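Side-chain contacts in beta-1,3-1,4-glucanase (Caldicellulosiruptor sp. F32, PDB 5H4R), which probably hydrolyses mixed-linkage beta-1,3-1,4-glucans such as lichenan, as a lichenase of glycoside hydrolase family 5: residues S194-W199 and N204-D209; H142-G147 and Q188-G193. The protein carries 1 engineered substitution. One frame throughout, in Å; residues are numbered along the deposited sequence.

How the contacts relate
The protein is a (beta/alpha)8 barrel, and both contacts involve loops that follow its barrel strands. Contact 2 joins residues 142-147, after strand 135-139, to residues 188-193, after the adjacent strand 181-184. Contact 1 follows directly along the chain. It packs residues 194-199 of that same second loop on the start of helix 205-226. The centres of the two contacts are about 12 Å apart. Glu197 of contact 1 forms a salt bridge with Arg190 of contact 2, and the ring of Trp198 packs on the same arginine. Both contacts reach the glucose of chain B. One continuous loop thus links the sugar pocket to the outer helix.

Contact 1. Residues S194-W199 and N204-D209; sequences SRFEWW and NPECRD. With BGC (beta-D-glucopyranose), chain B.
Phe196 packs on Asn204, Glu206 and Cys207. This lays the loop after the fourth strand of the (beta/alpha)8 barrel against the first turn of the following helix, 205-226. The loop segment starts with an ST turn: Ser194 OG accepts from Phe196 N at 2.8 Å. A type I beta turn from Ser194 to Glu197 overlaps it. Arg195 comes next and lays its CG over one face of the Phe196 ring. Its NH2 is 4.2 Å from Glu206 OE1. That oxygen lies well out of the guanidinium plane and no N-H points at it, so any attraction is probably through charge only. The Phe196 side chain leaves the backbone toward the helix, and CG anti to the carbonyl carbon (chi1 -62°) brings the ring onto Cys207. Cys207 SG covers the face opposite Arg195, 3.4 Å from the ring centroid and 12° off the normal, a sulfur-aromatic contact. Asn204 ND2 approaches CZ of Phe196 at 3.5 Å, its amide turned 70° from the ring. Asn204 OD1 meanwhile accepts from Glu206 N at 2.7 Å and N-caps the helix. Glu206 OE1 sits at the ring edge, 3.9 Å from Phe196 CE2. With an alanine at Phe196, Cys207 SG would probably lose its aromatic face and a gap would open between loop and helix. Further on, Glu197 pairs with Arg190 of the other contact. Trp198 serves the glycan pocket. Glu197 CG lies over one face of its indole, and the other face receives the glucose of chain B, with Trp198 CH2 3.8 Å from the sugar C1.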
loop_
_atom_site.group_PDB
_atom_site.type_symbol
_atom_site.label_atom_id
_atom_site.label_comp_id
_atom_site.label_asym_id
_atom_site.label_seq_id
_atom_site.Cartn_x
_atom_site.Cartn_y
_atom_site.Cartn_z
ATOM N N SER A 194 11.249 18.360 -4.050
ATOM C CA SER A 194 11.499 19.245 -2.919
ATOM C C SER A 194 12.351 18.499 -1.916
ATOM O O SER A 194 12.247 17.277 -1.797
ATOM C CB SER A 194 10.188 19.680 -2.257
ATOM O OG SER A 194 10.372 20.004 -0.890
ATOM N N ARG A 195 13.171 19.247 -1.177
ATOM C CA ARG A 195 13.931 18.643 -0.085
ATOM C C ARG A 195 13.013 17.970 0.926
ATOM O O ARG A 195 13.458 17.094 1.674
ATOM C CB ARG A 195 14.795 19.691 0.618
ATOM C CG ARG A 195 14.022 20.740 1.389
ATOM C CD ARG A 195 14.981 21.924 1.719
ATOM N NE ARG A 195 14.311 23.070 2.312
ATOM C CZ ARG A 195 13.431 23.844 1.669
ATOM N NH1 ARG A 195 13.094 23.589 0.402
ATOM N NH2 ARG A 195 12.873 24.876 2.295
ATOM N N PHE A 196 11.741 18.356 0.962
ATOM C CA PHE A 196 10.795 17.769 1.905
ATOM C C PHE A 196 9.987 16.614 1.334
ATOM O O PHE A 196 9.075 16.139 2.001
ATOM C CB PHE A 196 9.852 18.852 2.415
ATOM C CG PHE A 196 10.544 19.952 3.165
ATOM C CD1 PHE A 196 11.393 19.674 4.214
ATOM C CD2 PHE A 196 10.326 21.267 2.818
ATOM C CE1 PHE A 196 12.029 20.695 4.913
ATOM C CE2 PHE A 196 10.942 22.296 3.506
ATOM C CZ PHE A 196 11.797 22.011 4.562
ATOM N N GLU A 197 10.297 16.137 0.133
ATOM C CA GLU A 197 9.454 15.112 -0.475
ATOM C C GLU A 197 9.350 13.876 0.414
ATOM O O GLU A 197 8.277 13.276 0.521
ATOM C CB GLU A 197 9.987 14.733 -1.866
ATOM C CG GLU A 197 9.140 13.628 -2.498
ATOM C CD GLU A 197 9.308 13.453 -3.987
ATOM O OE1 GLU A 197 10.036 14.250 -4.638
ATOM O OE2 GLU A 197 8.689 12.471 -4.515
ATOM N N TRP A 198 10.457 13.459 1.031
ATOM C CA TRP A 198 10.474 12.233 1.820
ATOM C C TRP A 198 10.810 12.449 3.288
ATOM O O TRP A 198 10.926 11.464 4.029
ATOM C CB TRP A 198 11.470 11.220 1.229
ATOM C CG TRP A 198 11.164 10.896 -0.214
ATOM C CD1 TRP A 198 11.883 11.281 -1.307
ATOM C CD2 TRP A 198 10.038 10.154 -0.722
ATOM N NE1 TRP A 198 11.307 10.795 -2.453
ATOM C CE2 TRP A 198 10.151 10.132 -2.125
ATOM C CE3 TRP A 198 8.939 9.529 -0.128
ATOM C CZ2 TRP A 198 9.227 9.474 -2.951
ATOM C CZ3 TRP A 198 8.012 8.887 -0.946
ATOM C CH2 TRP A 198 8.168 8.858 -2.345
ATOM N N TRP A 199 10.966 13.689 3.738
ATOM C CA TRP A 199 11.369 13.978 5.103
ATOM C C TRP A 199 10.792 15.330 5.482
ATOM O O TRP A 199 10.801 16.257 4.673
ATOM C CB TRP A 199 12.893 13.993 5.209
ATOM C CG TRP A 199 13.404 14.509 6.511
ATOM C CD1 TRP A 199 13.527 13.809 7.681
ATOM C CD2 TRP A 199 13.856 15.836 6.785
ATOM N NE1 TRP A 199 14.035 14.623 8.664
ATOM C CE2 TRP A 199 14.250 15.872 8.138
ATOM C CE3 TRP A 199 13.974 16.999 6.014
ATOM C CZ2 TRP A 199 14.751 17.028 8.738
ATOM C CZ3 TRP A 199 14.475 18.140 6.611
ATOM C CH2 TRP A 199 14.854 18.146 7.958
ATOM N N ASN A 204 9.339 23.733 10.367
ATOM C CA ASN A 204 9.203 24.531 9.154
ATOM C C ASN A 204 7.725 24.673 8.781
ATOM O O ASN A 204 7.009 23.662 8.704
ATOM C CB ASN A 204 9.977 23.890 8.012
ATOM C CG ASN A 204 9.973 24.734 6.756
ATOM O OD1 ASN A 204 8.922 25.140 6.269
ATOM N ND2 ASN A 204 11.152 25.005 6.227
ATOM N N PRO A 205 7.229 25.888 8.530
ATOM C CA PRO A 205 5.793 26.045 8.223
ATOM C C PRO A 205 5.334 25.334 6.956
ATOM O O PRO A 205 4.154 24.979 6.854
ATOM C CB PRO A 205 5.627 27.570 8.101
ATOM C CG PRO A 205 6.999 28.103 7.903
ATOM C CD PRO A 205 7.920 27.188 8.626
ATOM N N GLU A 206 6.217 25.137 5.974
ATOM C CA GLU A 206 5.827 24.426 4.769
ATOM C C GLU A 206 5.469 22.984 5.096
ATOM O O GLU A 206 4.503 22.435 4.554
ATOM C CB GLU A 206 6.962 24.493 3.750
ATOM C CG GLU A 206 6.610 23.977 2.384
ATOM C CD GLU A 206 7.726 24.181 1.371
ATOM O OE1 GLU A 206 8.709 24.890 1.687
ATOM O OE2 GLU A 206 7.617 23.627 0.255
ATOM N N CYS A 207 6.227 22.366 6.007
ATOM C CA CYS A 207 5.956 20.987 6.397
ATOM C C CYS A 207 4.720 20.900 7.273
ATOM O O CYS A 207 3.912 19.986 7.125
ATOM C CB CYS A 207 7.162 20.405 7.135
ATOM S SG CYS A 207 8.658 20.395 6.142
ATOM N N ARG A 208 4.553 21.845 8.201
ATOM C CA ARG A 208 3.356 21.813 9.026
ATOM C C ARG A 208 2.114 21.967 8.166
ATOM O O ARG A 208 1.093 21.328 8.424
ATOM C CB ARG A 208 3.416 22.905 10.101
ATOM C CG ARG A 208 4.625 22.744 11.008
ATOM C CD ARG A 208 4.542 23.575 12.281
ATOM N NE ARG A 208 3.472 23.109 13.169
ATOM C CZ ARG A 208 3.582 22.108 14.047
ATOM N NH1 ARG A 208 4.719 21.435 14.175
ATOM N NH2 ARG A 208 2.540 21.774 14.804
ATOM N N ASP A 209 2.194 22.801 7.128
ATOM C CA ASP A 209 1.058 23.034 6.242
ATOM C C ASP A 209 0.682 21.766 5.474
ATOM O O ASP A 209 -0.504 21.462 5.301
ATOM C CB ASP A 209 1.404 24.168 5.288
ATOM C CG ASP A 209 0.318 24.437 4.271
ATOM O OD1 ASP A 209 -0.760 24.944 4.644
ATOM O OD2 ASP A 209 0.558 24.175 3.084
HETATM C C2 BGC B . 10.866 5.631 -3.098
HETATM C C3 BGC B . 9.506 5.422 -3.761
HETATM C C4 BGC B . 8.655 4.448 -2.943
HETATM C C5 BGC B . 8.564 4.952 -1.497
HETATM C C6 BGC B . 8.055 3.935 -0.468
HETATM C C1 BGC B . 10.666 6.136 -1.668
HETATM O O1 BGC B . 11.907 6.257 -0.946
HETATM O O2 BGC B . 11.606 6.562 -3.898
HETATM O O3 BGC B . 9.692 4.895 -5.075
HETATM O O4 BGC B . 7.382 4.435 -3.621
HETATM O O5 BGC B . 9.875 5.167 -1.008
HETATM O O6 BGC B . 8.241 4.430 0.887
#

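Contact 2. Residues H142-G147 and Q188-G193. Engineered in segment 188-193: Gln188 (natural residue Glu). With BGC (beta-D-glucopyranose), chain B; BGC (beta-D-glucopyranose), chain C; BGC (beta-D-glucopyranose), chain D.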
loop_
_atom_site.group_PDB
_atom_site.type_symbol
_atom_site.label_atom_id
_atom_site.label_comp_id
_atom_site.label_asym_id
_atom_site.label_seq_id
_atom_site.Cartn_x
_atom_site.Cartn_y
_atom_site.Cartn_z
ATOM N N HIS A 142 -0.331 7.270 -8.162
ATOM C CA HIS A 142 0.623 8.274 -8.668
ATOM C C HIS A 142 -0.105 9.468 -9.278
ATOM O O HIS A 142 0.075 9.809 -10.448
ATOM C CB HIS A 142 1.579 7.710 -9.715
ATOM C CG HIS A 142 2.519 6.658 -9.233
ATOM N ND1 HIS A 142 3.309 6.798 -8.108
ATOM C CD2 HIS A 142 2.842 5.454 -9.771
ATOM C CE1 HIS A 142 4.050 5.709 -7.957
ATOM N NE2 HIS A 142 3.793 4.887 -8.961
ATOM N N ASP A 143 -0.903 10.127 -8.436
ATOM C CA ASP A 143 -1.659 11.320 -8.787
ATOM C C ASP A 143 -1.218 12.525 -7.961
ATOM O O ASP A 143 -1.983 13.469 -7.772
ATOM C CB ASP A 143 -3.157 11.091 -8.591
ATOM C CG ASP A 143 -3.735 10.047 -9.536
ATOM O OD1 ASP A 143 -3.132 9.784 -10.586
ATOM O OD2 ASP A 143 -4.842 9.539 -9.248
ATOM N N ILE A 144 0.023 12.531 -7.477
ATOM C CA ILE A 144 0.475 13.558 -6.540
ATOM C C ILE A 144 1.134 14.655 -7.377
ATOM O O ILE A 144 2.339 14.644 -7.642
ATOM C CB ILE A 144 1.400 12.986 -5.470
ATOM C CG1 ILE A 144 0.788 11.718 -4.849
ATOM C CG2 ILE A 144 1.704 14.052 -4.407
ATOM C CD1 ILE A 144 -0.578 11.910 -4.174
ATOM N N MET A 145 0.326 15.624 -7.792
ATOM C CA MET A 145 0.799 16.719 -8.625
ATOM C C MET A 145 -0.191 17.868 -8.518
ATOM O O MET A 145 -1.390 17.638 -8.321
ATOM C CB MET A 145 0.963 16.261 -10.082
ATOM C CG MET A 145 -0.102 15.319 -10.561
ATOM S SD MET A 145 0.389 14.298 -11.993
ATOM C CE MET A 145 0.550 15.621 -13.162
ATOM N N PRO A 146 0.271 19.104 -8.650
ATOM C CA PRO A 146 -0.657 20.233 -8.643
ATOM C C PRO A 146 -1.724 20.059 -9.717
ATOM O O PRO A 146 -1.443 19.650 -10.840
ATOM C CB PRO A 146 0.254 21.435 -8.918
ATOM C CG PRO A 146 1.608 20.988 -8.430
ATOM C CD PRO A 146 1.673 19.539 -8.797
ATOM N N GLY A 147 -2.965 20.340 -9.354
ATOM C CA GLY A 147 -4.073 20.121 -10.247
ATOM C C GLY A 147 -4.792 18.813 -10.020
ATOM O O GLY A 147 -5.940 18.674 -10.457
ATOM N N GLN A 188 0.942 7.910 -1.236
ATOM C CA GLN A 188 2.074 8.531 -0.533
ATOM C C GLN A 188 1.970 10.044 -0.697
ATOM O O GLN A 188 2.747 10.681 -1.418
ATOM C CB GLN A 188 3.414 7.989 -1.032
ATOM C CG GLN A 188 3.567 6.553 -0.666
ATOM C CD GLN A 188 4.883 5.924 -1.021
ATOM O OE1 GLN A 188 5.293 4.981 -0.350
ATOM N NE2 GLN A 188 5.513 6.376 -2.101
ATOM N N PRO A 189 1.011 10.660 -0.020
ATOM C CA PRO A 189 0.786 12.101 -0.204
ATOM C C PRO A 189 1.971 12.891 0.322
ATOM O O PRO A 189 2.425 12.672 1.446
ATOM C CB PRO A 189 -0.487 12.373 0.609
ATOM C CG PRO A 189 -0.490 11.334 1.651
ATOM C CD PRO A 189 0.145 10.090 1.023
ATOM N N ARG A 190 2.480 13.808 -0.500
ATOM C CA ARG A 190 3.719 14.502 -0.173
ATOM C C ARG A 190 3.903 15.676 -1.125
ATOM O O ARG A 190 3.215 15.800 -2.138
ATOM C CB ARG A 190 4.918 13.567 -0.268
ATOM C CG ARG A 190 5.204 13.114 -1.700
ATOM C CD ARG A 190 6.045 11.863 -1.741
ATOM N NE ARG A 190 6.491 11.601 -3.096
ATOM C CZ ARG A 190 5.771 10.974 -4.020
ATOM N NH1 ARG A 190 4.544 10.540 -3.744
ATOM N NH2 ARG A 190 6.258 10.806 -5.234
ATOM N N LEU A 191 4.878 16.514 -0.801
ATOM C CA LEU A 191 5.322 17.557 -1.704
ATOM C C LEU A 191 6.357 16.896 -2.595
ATOM O O LEU A 191 7.171 16.110 -2.109
ATOM C CB LEU A 191 5.908 18.738 -0.924
ATOM C CG LEU A 191 4.970 19.361 0.123
ATOM C CD1 LEU A 191 5.725 20.354 0.996
ATOM C CD2 LEU A 191 3.821 20.041 -0.556
ATOM N N THR A 192 6.288 17.130 -3.891
ATOM C CA THR A 192 7.215 16.479 -4.810
ATOM C C THR A 192 8.251 17.465 -5.341
ATOM O O THR A 192 8.023 18.670 -5.400
ATOM C CB THR A 192 6.488 15.837 -5.990
ATOM O OG1 THR A 192 5.820 16.861 -6.732
ATOM C CG2 THR A 192 5.509 14.800 -5.519
ATOM N N GLY A 193 9.404 16.929 -5.731
ATOM C CA GLY A 193 10.476 17.748 -6.253
ATOM C C GLY A 193 10.911 18.803 -5.262
ATOM O O GLY A 193 10.907 19.999 -5.561
HETATM C C2 BGC B . 10.866 5.631 -3.098
HETATM C C3 BGC B . 9.506 5.422 -3.761
HETATM C C4 BGC B . 8.655 4.448 -2.943
HETATM C C5 BGC B . 8.564 4.952 -1.497
HETATM C C6 BGC B . 8.055 3.935 -0.468
HETATM C C1 BGC B . 10.666 6.136 -1.668
HETATM O O1 BGC B . 11.907 6.257 -0.946
HETATM O O2 BGC B . 11.606 6.562 -3.898
HETATM O O3 BGC B . 9.692 4.895 -5.075
HETATM O O4 BGC B . 7.382 4.435 -3.621
HETATM O O5 BGC B . 9.875 5.167 -1.008
HETATM O O6 BGC B . 8.241 4.430 0.887
HETATM C C2 BGC C . 5.330 3.466 -4.269
HETATM C C3 BGC C . 5.382 2.426 -5.373
HETATM C C4 BGC C . 6.846 2.195 -5.703
HETATM C C5 BGC C . 7.403 1.421 -4.510
HETATM C C6 BGC C . 8.895 1.106 -4.671
HETATM C C1 BGC C . 6.493 3.369 -3.266
HETATM O O2 BGC C . 4.048 3.413 -3.610
HETATM O O3 BGC C . 4.672 2.956 -6.488
HETATM O O4 BGC C . 6.918 1.394 -6.878
HETATM O O5 BGC C . 7.201 2.128 -3.285
HETATM O O6 BGC C . 9.684 2.255 -4.995
HETATM C C2 BGC D . 8.149 0.701 -8.785
HETATM C C3 BGC D . 9.086 1.195 -9.878
HETATM C C4 BGC D . 8.442 2.379 -10.596
HETATM C C5 BGC D . 8.032 3.451 -9.582
HETATM C C6 BGC D . 7.273 4.601 -10.227
HETATM C C1 BGC D . 7.830 1.857 -7.852
HETATM O O2 BGC D . 8.788 -0.364 -8.070
HETATM O O3 BGC D . 9.296 0.097 -10.779
HETATM O O4 BGC D . 9.451 2.959 -11.438
HETATM O O5 BGC D . 7.190 2.887 -8.608
HETATM O O6 BGC D . 7.144 5.678 -9.271
HETATM O O HOH W 1 3.535 9.231 -6.332
HETATM O O HOH W 2 2.672 8.432 -5.420
HETATM O O HOH W 3 4.389 16.050 -8.657
#
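The CA atoms of Ile144 and Pro189 are 6.5 Å apart, Ile144 being the centre of an inverse gamma turn, and no direct hydrogen bond joins the two segments. They are the loops after the third and fourth strands of the (beta/alpha)8 barrel, and they bring His142 and Gln188 to the sugar pocket. Ile144 carries the packing. Its CG2 branch, anti to the backbone N, presses on the carbonyl of Arg190, 3.2 Å from O. This buried oxygen has no polar partner in the model. The CG1 branch of Ile144 lies 4.1 Å from Arg190 NH1, the two side chains crossing at about a right angle. Arg190 folds back on its own segment: NH1 donates to Gln188 O at 2.9 Å, with that oxygen in the guanidinium plane. Its NE is held by a salt bridge to Glu197. The same NH1 is linked to His142 ND1 through a water modelled at two mutually exclusive positions, so the exact bridge is doubtful. His142 CE1 in turn nears O3 of the chain C glucose at 3.2 Å. Gln188 is an engineered replacement of a Glu that is probably the general acid/base, as in other family 5 enzymes. Its extended side chain ends beside the linkage of the chain B and chain C glucoses. Its NE2 donates to the linking O4 of the chain B glucose at 3.1 Å, and OE1 is hydrogen-bonded to His272. At the far end Thr192 CG2 rests on Ile144 CG2, 4.0 Å away, and a water donates to Ile144 O at 2.7 Å while hydrogen-bonded to Thr192 OG1.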